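Local coordinates for protein exported gluconolactonase (PDB 3DR2) that probably hydrolyses glucono-lactone to gluconic acid, as a calcium-binding six-bladed beta-propeller enzyme of the SMP-30/gluconolactonase family, at residues G71-E74 against V78-L81. Sequence-based numbering, arbitrary orientation.
Sequences GWRE and VDVL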
ATOM      1  N   GLY A  71      10.147  -4.122  11.779  1.00 14.58           N
ATOM      2  CA  GLY A  71      11.264  -4.074  12.699  1.00 15.06           C
ATOM      3  C   GLY A  71      12.544  -4.585  12.057  1.00 16.26           C
ATOM      4  O   GLY A  71      12.614  -5.734  11.616  1.00 14.82           O
ATOM      5  N   TRP A  72      13.554  -3.724  11.997  1.00 14.21           N
ATOM      6  CA  TRP A  72      14.844  -4.088  11.422  1.00 15.96           C
ATOM      7  C   TRP A  72      15.744  -4.606  12.539  1.00 15.50           C
ATOM      8  O   TRP A  72      15.972  -3.903  13.522  1.00 14.81           O
ATOM      9  CB  TRP A  72      15.502  -2.866  10.782  1.00 13.82           C
ATOM     10  CG  TRP A  72      16.898  -3.115  10.296  1.00 14.58           C
ATOM     11  CD1 TRP A  72      17.269  -3.720   9.129  1.00 15.55           C
ATOM     12  CD2 TRP A  72      18.111  -2.770  10.975  1.00 15.45           C
ATOM     13  NE1 TRP A  72      18.643  -3.769   9.037  1.00 15.91           N
ATOM     14  CE2 TRP A  72      19.183  -3.194  10.155  1.00 16.85           C
ATOM     15  CE3 TRP A  72      18.398  -2.145  12.196  1.00 17.52           C
ATOM     16  CZ2 TRP A  72      20.523  -3.010  10.518  1.00 16.83           C
ATOM     17  CZ3 TRP A  72      19.733  -1.962  12.555  1.00 18.35           C
ATOM     18  CH2 TRP A  72      20.776  -2.395  11.715  1.00 18.18           C
ATOM     19  N   ARG A  73      16.231  -5.838  12.382  1.00 15.41           N
ATOM     20  CA  ARG A  73      17.123  -6.466  13.357  1.00 17.43           C
ATOM     21  C   ARG A  73      18.557  -6.194  12.895  1.00 16.73           C
ATOM     22  O   ARG A  73      18.811  -6.047  11.704  1.00 18.65           O
ATOM     23  CB  ARG A  73      16.875  -7.976  13.416  1.00 18.02           C
ATOM     24  CG  ARG A  73      15.407  -8.393  13.435  1.00 19.65           C
ATOM     25  CD  ARG A  73      14.600  -7.745  14.556  1.00 20.68           C
ATOM     26  NE  ARG A  73      13.294  -8.395  14.682  1.00 19.14           N
ATOM     27  CZ  ARG A  73      12.422  -8.175  15.662  1.00 19.85           C
ATOM     28  NH1 ARG A  73      12.696  -7.300  16.627  1.00 19.13           N
ATOM     29  NH2 ARG A  73      11.286  -8.865  15.702  1.00 17.09           N
ATOM     30  N   GLU A  74      19.500  -6.150  13.824  1.00 19.22           N
ATOM     31  CA  GLU A  74      20.873  -5.838  13.453  1.00 20.75           C
ATOM     32  C   GLU A  74      21.576  -6.806  12.497  1.00 22.24           C
ATOM     33  O   GLU A  74      22.623  -6.471  11.943  1.00 23.94           O
ATOM     34  CB  GLU A  74      21.700  -5.611  14.719  1.00 22.28           C
ATOM     35  CG  GLU A  74      21.163  -4.441  15.548  1.00 21.82           C
ATOM     36  CD  GLU A  74      22.056  -4.073  16.711  1.00 22.79           C
ATOM     37  OE1 GLU A  74      22.309  -4.945  17.567  1.00 24.35           O
ATOM     38  OE2 GLU A  74      22.503  -2.906  16.772  1.00 21.09           O
ATOM     39  N   VAL A  78      14.223  -8.257   8.711  1.00 16.44           N
ATOM     40  CA  VAL A  78      13.129  -7.315   8.899  1.00 15.84           C
ATOM     41  C   VAL A  78      11.896  -8.176   9.142  1.00 16.01           C
ATOM     42  O   VAL A  78      11.555  -9.039   8.324  1.00 15.03           O
ATOM     43  CB  VAL A  78      12.896  -6.407   7.664  1.00 15.57           C
ATOM     44  CG1 VAL A  78      11.721  -5.464   7.934  1.00 17.28           C
ATOM     45  CG2 VAL A  78      14.149  -5.590   7.366  1.00 19.31           C
ATOM     46  N   ASP A  79      11.252  -7.956  10.283  1.00 16.32           N
ATOM     47  CA  ASP A  79      10.059  -8.700  10.667  1.00 16.33           C
ATOM     48  C   ASP A  79       8.862  -7.766  10.766  1.00 16.39           C
ATOM     49  O   ASP A  79       9.017  -6.566  10.967  1.00 14.72           O
ATOM     50  CB  ASP A  79      10.259  -9.360  12.036  1.00 19.53           C
ATOM     51  CG  ASP A  79      11.360 -10.389  12.032  1.00 21.36           C
ATOM     52  OD1 ASP A  79      11.320 -11.271  11.153  1.00 20.14           O
ATOM     53  OD2 ASP A  79      12.254 -10.322  12.906  1.00 24.34           O
ATOM     54  N   VAL A  80       7.666  -8.324  10.615  1.00 16.17           N
ATOM     55  CA  VAL A  80       6.456  -7.529  10.753  1.00 16.38           C
ATOM     56  C   VAL A  80       6.120  -7.548  12.247  1.00 16.80           C
ATOM     57  O   VAL A  80       5.839  -8.612  12.810  1.00 18.53           O
ATOM     58  CB  VAL A  80       5.280  -8.141   9.958  1.00 16.21           C
ATOM     59  CG1 VAL A  80       4.009  -7.324  10.198  1.00 17.44           C
ATOM     60  CG2 VAL A  80       5.615  -8.169   8.470  1.00 15.43           C
ATOM     61  N   LEU A  81       6.167  -6.380  12.887  1.00 16.65           N
ATOM     62  CA  LEU A  81       5.868  -6.262  14.313  1.00 15.78           C
ATOM     63  C   LEU A  81       4.370  -6.093  14.549  1.00 18.42           C
ATOM     64  O   LEU A  81       3.820  -6.656  15.493  1.00 16.02           O
ATOM     65  CB  LEU A  81       6.630  -5.076  14.921  1.00 17.51           C
ATOM     66  CG  LEU A  81       8.161  -5.151  14.866  1.00 19.54           C
ATOM     67  CD1 LEU A  81       8.768  -3.857  15.418  1.00 19.25           C
ATOM     68  CD2 LEU A  81       8.643  -6.351  15.673  1.00 21.66           C
TER
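Gly71 and Asp79 form an antiparallel hydrogen-bonded pair, Gly71 N donating to Asp79 O (2.8 Å) and Asp79 N donating back to Gly71 O (2.9 Å), while Trp72 and Val78 beside them make the non-hydrogen-bonded pair. Gly71 O also receives a CA-H...O contact from Val78 CA at 3.2 Å. On the face that carries Asp79, the Arg73 side chain folds back over the hairpin: a bend at chi2 (-55°) turns it toward the partner strand. Arg73 NE then reaches Asp79 OD2 at 2.8 Å in a nearly straight bond (168°), with the oxygen in the guanidinium plane and offering its anti lone pair. NH2 adds a weak, longer bond to the same oxygen, so the salt bridge is lopsided, its two flat groups turned 60° apart. NH1 hydrogen-bonds to Thr58 OG1, and together these bonds fix the guanidinium's rotation. Strands 68-73 and 78-83 are a beta hairpin within one blade of the six-bladed propeller; strand 58-63 pairs with the outer edge of strand 68-73, and strand 6-8, from the N-terminal end of the chain, with that of strand 78-83. Leu81, where the chain turns a corner, lays CD1 against Gly71 CA (3.7 Å) and brings CD2 to 3.6 Å from Arg73 NH2. On the other face of the sheet, with Trp72 and Val78, Val78 CG2 touches the indole edge at Trp72 CD1 (4.0 Å). Leu40, Trp61 and Phe292 also pack on this buried indole, and Tyr41 meets Val78.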